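Local coordinates for protein carbon monoxide dehydrogenase (Thermococcus sp. AM4, PDB 6T7J) that probably catalyses the reversible oxidation of carbon monoxide to carbon dioxide, passing electrons along iron-sulfur clusters, here in a form whose active-site cluster lacks nickel, at residues A[88-93]-A[201-206]; A[495-500]-A[513-518]. All blocks are in the same frame, centred on the assembly; numbering follows the deposited sequence.

Interaction 1. Residues A[88-93]-A[201-206]; sequences NLLRMI and MHRTHI. With SF4 (iron/sulfur cluster), chain D.
At the dimer interface of this carbon monoxide dehydrogenase, beside the pocket of an iron/sulfur cluster, helix 81-115 meets the C-terminal end of helix 193-203, and R91 and T204 make the polar link between them. R91 brings the edge of its guanidinium to the threonine hydroxyl. The main bond, NE to OG1, is 2.6 Å long with an N-H...O angle of 157°, and OG1 sits almost in the guanidinium plane, 11° out of it. A second, weak bond reaches the same oxygen from NH2 at 3.1 Å. T204 OG1 is also hydrogen-bonded to C200 O, one turn back, which helps fix its rotation. Its methyl group serves the apolar half of the contact: CG2, anti to the carbonyl carbon, packs on L90 CD2 at 3.7 Å, and L90 continues onto L215 of helix 212-242.

M201 folds back through bent chi2 and chi3 torsions and lays its terminal methyl over one face of the guanidinium, CE lying 3.4 Å from R91 NE and toward the rim of the group. Beyond the pair, R91 NH2 forms a salt bridge with E558 of the second subunit, so the same guanidinium bonds to T204 and to the neighbouring chain. Past T204 the chain turns toward the cluster: I206 points its CG1 branch there, and its CD1 rests 3.8 Å from sulfide S3.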
loop_
_atom_site.group_PDB
_atom_site.type_symbol
_atom_site.label_atom_id
_atom_site.label_comp_id
_atom_site.label_asym_id
_atom_site.label_seq_id
_atom_site.Cartn_x
_atom_site.Cartn_y
_atom_site.Cartn_z
ATOM N N ASN A 88 -6.816 0.936 8.999
ATOM C CA ASN A 88 -6.145 -0.361 9.013
ATOM C C ASN A 88 -6.851 -1.353 8.093
ATOM O O ASN A 88 -6.199 -2.097 7.341
ATOM C CB ASN A 88 -6.069 -0.891 10.447
ATOM C CG ASN A 88 -5.245 0.006 11.362
ATOM O OD1 ASN A 88 -4.414 0.790 10.902
ATOM N ND2 ASN A 88 -5.471 -0.110 12.665
ATOM N N LEU A 89 -8.188 -1.359 8.111
ATOM C CA LEU A 89 -8.922 -2.229 7.196
ATOM C C LEU A 89 -8.676 -1.838 5.740
ATOM O O LEU A 89 -8.576 -2.705 4.860
ATOM C CB LEU A 89 -10.417 -2.194 7.516
ATOM C CG LEU A 89 -11.213 -3.378 6.966
ATOM C CD1 LEU A 89 -10.978 -4.620 7.817
ATOM C CD2 LEU A 89 -12.694 -3.049 6.885
ATOM N N LEU A 90 -8.583 -0.533 5.469
ATOM C CA LEU A 90 -8.291 -0.075 4.116
ATOM C C LEU A 90 -6.939 -0.591 3.646
ATOM O O LEU A 90 -6.783 -0.975 2.481
ATOM C CB LEU A 90 -8.330 1.451 4.058
ATOM C CG LEU A 90 -8.193 2.032 2.652
ATOM C CD1 LEU A 90 -9.202 1.364 1.764
ATOM C CD2 LEU A 90 -8.391 3.538 2.634
ATOM N N ARG A 91 -5.948 -0.613 4.538
ATOM C CA ARG A 91 -4.640 -1.129 4.140
ATOM C C ARG A 91 -4.680 -2.638 3.925
ATOM O O ARG A 91 -3.966 -3.158 3.057
ATOM C CB ARG A 91 -3.580 -0.747 5.171
ATOM C CG ARG A 91 -3.251 0.739 5.153
ATOM C CD ARG A 91 -1.853 1.032 5.663
ATOM N NE ARG A 91 -1.522 2.445 5.499
ATOM C CZ ARG A 91 -0.478 3.042 6.064
ATOM N NH1 ARG A 91 0.349 2.348 6.834
ATOM N NH2 ARG A 91 -0.262 4.336 5.857
ATOM N N MET A 92 -5.516 -3.353 4.680
ATOM C CA MET A 92 -5.713 -4.776 4.395
ATOM C C MET A 92 -6.282 -4.979 2.992
ATOM O O MET A 92 -5.812 -5.835 2.225
ATOM C CB MET A 92 -6.633 -5.403 5.443
ATOM C CG MET A 92 -6.078 -5.393 6.856
ATOM S SD MET A 92 -7.064 -6.392 7.988
ATOM C CE MET A 92 -6.157 -7.939 7.950
ATOM N N ILE A 93 -7.310 -4.199 2.644
ATOM C CA ILE A 93 -7.893 -4.288 1.306
ATOM C C ILE A 93 -6.847 -3.959 0.247
ATOM O O ILE A 93 -6.764 -4.623 -0.796
ATOM C CB ILE A 93 -9.118 -3.361 1.187
ATOM C CG1 ILE A 93 -10.252 -3.846 2.089
ATOM C CG2 ILE A 93 -9.587 -3.280 -0.264
ATOM C CD1 ILE A 93 -11.416 -2.888 2.156
ATOM N N MET A 201 -3.131 3.619 0.064
ATOM C CA MET A 201 -1.924 3.905 0.843
ATOM C C MET A 201 -1.776 5.397 1.136
ATOM O O MET A 201 -1.184 5.775 2.154
ATOM C CB MET A 201 -0.685 3.373 0.122
ATOM C CG MET A 201 -0.610 1.853 0.077
ATOM S SD MET A 201 -1.096 1.086 1.639
ATOM C CE MET A 201 0.259 1.592 2.703
ATOM N N HIS A 202 -2.311 6.255 0.262
ATOM C CA HIS A 202 -2.269 7.696 0.505
ATOM C C HIS A 202 -3.330 8.134 1.513
ATOM O O HIS A 202 -3.050 8.958 2.390
ATOM C CB HIS A 202 -2.438 8.456 -0.814
ATOM C CG HIS A 202 -2.542 9.943 -0.653
ATOM N ND1 HIS A 202 -3.297 10.731 -1.495
ATOM C CD2 HIS A 202 -1.985 10.785 0.249
ATOM C CE1 HIS A 202 -3.202 11.994 -1.118
ATOM N NE2 HIS A 202 -2.414 12.054 -0.060
ATOM N N ARG A 203 -4.548 7.594 1.407
ATOM C CA ARG A 203 -5.639 8.013 2.285
ATOM C C ARG A 203 -5.346 7.672 3.740
ATOM O O ARG A 203 -5.660 8.454 4.646
ATOM C CB ARG A 203 -6.948 7.358 1.844
ATOM C CG ARG A 203 -7.617 8.007 0.648
ATOM C CD ARG A 203 -8.937 7.319 0.324
ATOM N NE ARG A 203 -9.571 7.884 -0.865
ATOM C CZ ARG A 203 -10.573 8.757 -0.837
ATOM N NH1 ARG A 203 -11.081 9.217 -1.971
ATOM N NH2 ARG A 203 -11.065 9.170 0.323
ATOM N N THR A 204 -4.751 6.505 3.984
ATOM C CA THR A 204 -4.418 6.070 5.334
ATOM C C THR A 204 -3.181 6.758 5.894
ATOM O O THR A 204 -2.924 6.645 7.099
ATOM C CB THR A 204 -4.211 4.557 5.358
ATOM O OG1 THR A 204 -3.088 4.220 4.532
ATOM C CG2 THR A 204 -5.450 3.848 4.836
ATOM N N HIS A 205 -2.406 7.446 5.055
ATOM C CA HIS A 205 -1.291 8.251 5.534
ATOM C C HIS A 205 -1.781 9.244 6.581
ATOM O O HIS A 205 -2.942 9.667 6.565
ATOM C CB HIS A 205 -0.641 8.982 4.357
ATOM C CG HIS A 205 0.651 9.659 4.690
ATOM N ND1 HIS A 205 0.711 10.856 5.370
ATOM C CD2 HIS A 205 1.932 9.321 4.409
ATOM C CE1 HIS A 205 1.974 11.218 5.509
ATOM N NE2 HIS A 205 2.735 10.304 4.933
ATOM N N ILE A 206 -0.897 9.597 7.519
ATOM C CA ILE A 206 -1.308 10.477 8.605
ATOM C C ILE A 206 -1.807 11.796 8.034
ATOM O O ILE A 206 -1.189 12.384 7.136
ATOM C CB ILE A 206 -0.165 10.700 9.608
ATOM C CG1 ILE A 206 -0.626 11.703 10.665
ATOM C CG2 ILE A 206 1.096 11.206 8.909
ATOM C CD1 ILE A 206 0.199 11.732 11.898
HETATM FE FE1 SF4 D . -2.214 9.406 14.353
HETATM FE FE2 SF4 D . -1.785 6.742 13.928
HETATM FE FE3 SF4 D . -0.938 7.890 16.326
HETATM FE FE4 SF4 D . 0.185 8.434 13.857
HETATM S S1 SF4 D . 0.231 6.428 14.987
HETATM S S2 SF4 D . -0.325 9.954 15.536
HETATM S S3 SF4 D . -1.556 8.431 12.379
HETATM S S4 SF4 D . -3.098 7.667 15.579
#

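Interaction 2. Residues A[495-500]-A[513-518]; sequences KAVDLA and IPPCLH
The backbones come closest where the 3-10 turn 496-499 passes the Pro-Pro entry to strand 516-518, with the CA atoms of V497 and P515 5.6 Å apart, and no hydrogen bond joins the two segments. Within 495-500 the turn is held by its own i to i+3 backbone bonds, D498 N to K495 O, L499 N to A496 O and A500 N to V497 O. It is the pyrrolidine ring of P515 that fills the contact, aimed at the turn and touched by three residues of 495-500 at different ring atoms.

A496 meets the CD-CG edge: its CB lies 3.8 Å from P515 CD, while its carbonyl oxygen comes 3.6 Å from P515 CG in a van der Waals contact. V497 supplies one methyl, CG2, which sits 3.5 Å from P515 CD. With CG1 anti to the backbone N (chi1 173°), CG2 lies beside that N and over the start of the other segment, where it also reaches I513 O at 3.7 Å. Farther round the ring, A500 CB packs on P515 CB at 4.0 Å, so CB, CG and CD of the proline each have a neighbour in 495-500.

Helix 502-511 closes the same patch, V497 resting on K505, C508 and E509 and P515 on L504, while F417 packs against I513 and P514. Beyond the prolines, L517 pairs through its backbone with V476 and G478 of strand 474-478. Apolar packing therefore brings together the chain before and after helix 502-511, the second helix of the beta-alpha-beta crossover from strand 474-478 to the edge strand 516-518 of a parallel, Rossmann-like sheet with strand order 3-2-1-4-5-6.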
loop_
_atom_site.group_PDB
_atom_site.type_symbol
_atom_site.label_atom_id
_atom_site.label_comp_id
_atom_site.label_asym_id
_atom_site.label_seq_id
_atom_site.Cartn_x
_atom_site.Cartn_y
_atom_site.Cartn_z
ATOM N N LYS A 495 -20.387 -39.708 -4.444
ATOM C CA LYS A 495 -21.348 -40.078 -3.412
ATOM C C LYS A 495 -21.738 -38.911 -2.513
ATOM O O LYS A 495 -22.609 -39.085 -1.652
ATOM C CB LYS A 495 -20.792 -41.222 -2.551
ATOM C CG LYS A 495 -19.571 -40.855 -1.711
ATOM C CD LYS A 495 -19.950 -40.426 -0.294
ATOM C CE LYS A 495 -18.758 -39.809 0.430
ATOM N NZ LYS A 495 -19.157 -38.712 1.360
ATOM N N ALA A 496 -21.120 -37.738 -2.684
ATOM C CA ALA A 496 -21.430 -36.602 -1.819
ATOM C C ALA A 496 -22.899 -36.216 -1.897
ATOM O O ALA A 496 -23.448 -35.669 -0.934
ATOM C CB ALA A 496 -20.554 -35.405 -2.184
ATOM N N VAL A 497 -23.553 -36.504 -3.020
ATOM C CA VAL A 497 -24.974 -36.228 -3.203
ATOM C C VAL A 497 -25.804 -36.873 -2.089
ATOM O O VAL A 497 -26.899 -36.398 -1.770
ATOM C CB VAL A 497 -25.424 -36.697 -4.602
ATOM C CG1 VAL A 497 -26.920 -36.594 -4.765
ATOM C CG2 VAL A 497 -24.735 -35.872 -5.677
ATOM N N ASP A 498 -25.274 -37.935 -1.469
ATOM C CA ASP A 498 -25.966 -38.575 -0.350
ATOM C C ASP A 498 -26.309 -37.587 0.759
ATOM O O ASP A 498 -27.349 -37.726 1.417
ATOM C CB ASP A 498 -25.111 -39.708 0.220
ATOM C CG ASP A 498 -25.143 -40.953 -0.639
ATOM O OD1 ASP A 498 -26.109 -41.112 -1.414
ATOM O OD2 ASP A 498 -24.203 -41.773 -0.535
ATOM N N LEU A 499 -25.456 -36.590 0.987
ATOM C CA LEU A 499 -25.664 -35.639 2.071
ATOM C C LEU A 499 -26.534 -34.457 1.667
ATOM O O LEU A 499 -26.844 -33.616 2.517
ATOM C CB LEU A 499 -24.315 -35.133 2.593
ATOM C CG LEU A 499 -23.295 -36.220 2.938
ATOM C CD1 LEU A 499 -21.888 -35.752 2.612
ATOM C CD2 LEU A 499 -23.405 -36.623 4.403
ATOM N N ALA A 500 -26.940 -34.374 0.405
ATOM C CA ALA A 500 -27.759 -33.263 -0.047
ATOM C C ALA A 500 -29.232 -33.514 0.259
ATOM O O ALA A 500 -29.667 -34.646 0.484
ATOM C CB ALA A 500 -27.569 -33.029 -1.546
ATOM N N ILE A 513 -23.460 -34.126 -11.359
ATOM C CA ILE A 513 -22.490 -33.252 -10.703
ATOM C C ILE A 513 -22.595 -33.480 -9.202
ATOM O O ILE A 513 -23.603 -34.010 -8.711
ATOM C CB ILE A 513 -22.727 -31.764 -11.060
ATOM C CG1 ILE A 513 -24.138 -31.332 -10.658
ATOM C CG2 ILE A 513 -22.488 -31.520 -12.546
ATOM C CD1 ILE A 513 -24.424 -29.871 -10.917
ATOM N N PRO A 514 -21.559 -33.127 -8.447
ATOM C CA PRO A 514 -21.654 -33.205 -6.986
ATOM C C PRO A 514 -22.480 -32.053 -6.445
ATOM O O PRO A 514 -22.754 -31.085 -7.171
ATOM C CB PRO A 514 -20.189 -33.110 -6.526
ATOM C CG PRO A 514 -19.360 -33.291 -7.764
ATOM C CD PRO A 514 -20.197 -32.789 -8.887
ATOM N N PRO A 515 -22.911 -32.117 -5.180
ATOM C CA PRO A 515 -23.602 -30.968 -4.580
ATOM C C PRO A 515 -22.675 -29.828 -4.187
ATOM O O PRO A 515 -23.167 -28.774 -3.758
ATOM C CB PRO A 515 -24.280 -31.577 -3.345
ATOM C CG PRO A 515 -23.401 -32.715 -2.972
ATOM C CD PRO A 515 -22.848 -33.267 -4.258
ATOM N N CYS A 516 -21.359 -30.005 -4.312
ATOM C CA CYS A 516 -20.382 -28.962 -4.020
ATOM C C CYS A 516 -19.494 -28.785 -5.243
ATOM O O CYS A 516 -18.871 -29.746 -5.703
ATOM C CB CYS A 516 -19.547 -29.315 -2.787
ATOM S SG CYS A 516 -20.500 -29.405 -1.248
ATOM N N LEU A 517 -19.433 -27.559 -5.759
ATOM C CA LEU A 517 -18.773 -27.259 -7.026
ATOM C C LEU A 517 -17.459 -26.527 -6.767
ATOM O O LEU A 517 -17.450 -25.380 -6.296
ATOM C CB LEU A 517 -19.695 -26.445 -7.934
ATOM C CG LEU A 517 -21.026 -27.117 -8.295
ATOM C CD1 LEU A 517 -21.763 -26.335 -9.368
ATOM C CD2 LEU A 517 -20.810 -28.559 -8.735
ATOM N N HIS A 518 -16.353 -27.197 -7.085
ATOM C CA HIS A 518 -15.021 -26.601 -7.042
ATOM C C HIS A 518 -14.862 -25.684 -8.246
ATOM O O HIS A 518 -14.778 -26.155 -9.385
ATOM C CB HIS A 518 -13.960 -27.698 -7.045
ATOM C CG HIS A 518 -12.577 -27.211 -6.741
ATOM N ND1 HIS A 518 -12.219 -25.881 -6.806
ATOM C CD2 HIS A 518 -11.459 -27.883 -6.377
ATOM C CE1 HIS A 518 -10.941 -25.755 -6.496
ATOM N NE2 HIS A 518 -10.457 -26.954 -6.229
#

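Overall arrangement
Interaction 1 closes before interaction 2 opens along the chain, and the two lie on opposite sides of the chain's centre, with centres 41 Å apart and nearest atoms about 22 Å apart. They share no helix or strand. The first belongs to the helical part of the fold, where helices 81-115 and 193-203 lie at the subunit interface near an iron/sulfur cluster. The second lies at the edge of a six-stranded parallel sheet, and no other protein chain of the assembly touches its segments. One therefore links helix packing to dimer assembly and a cluster pocket, whereas the other is internal packing within an alpha/beta domain.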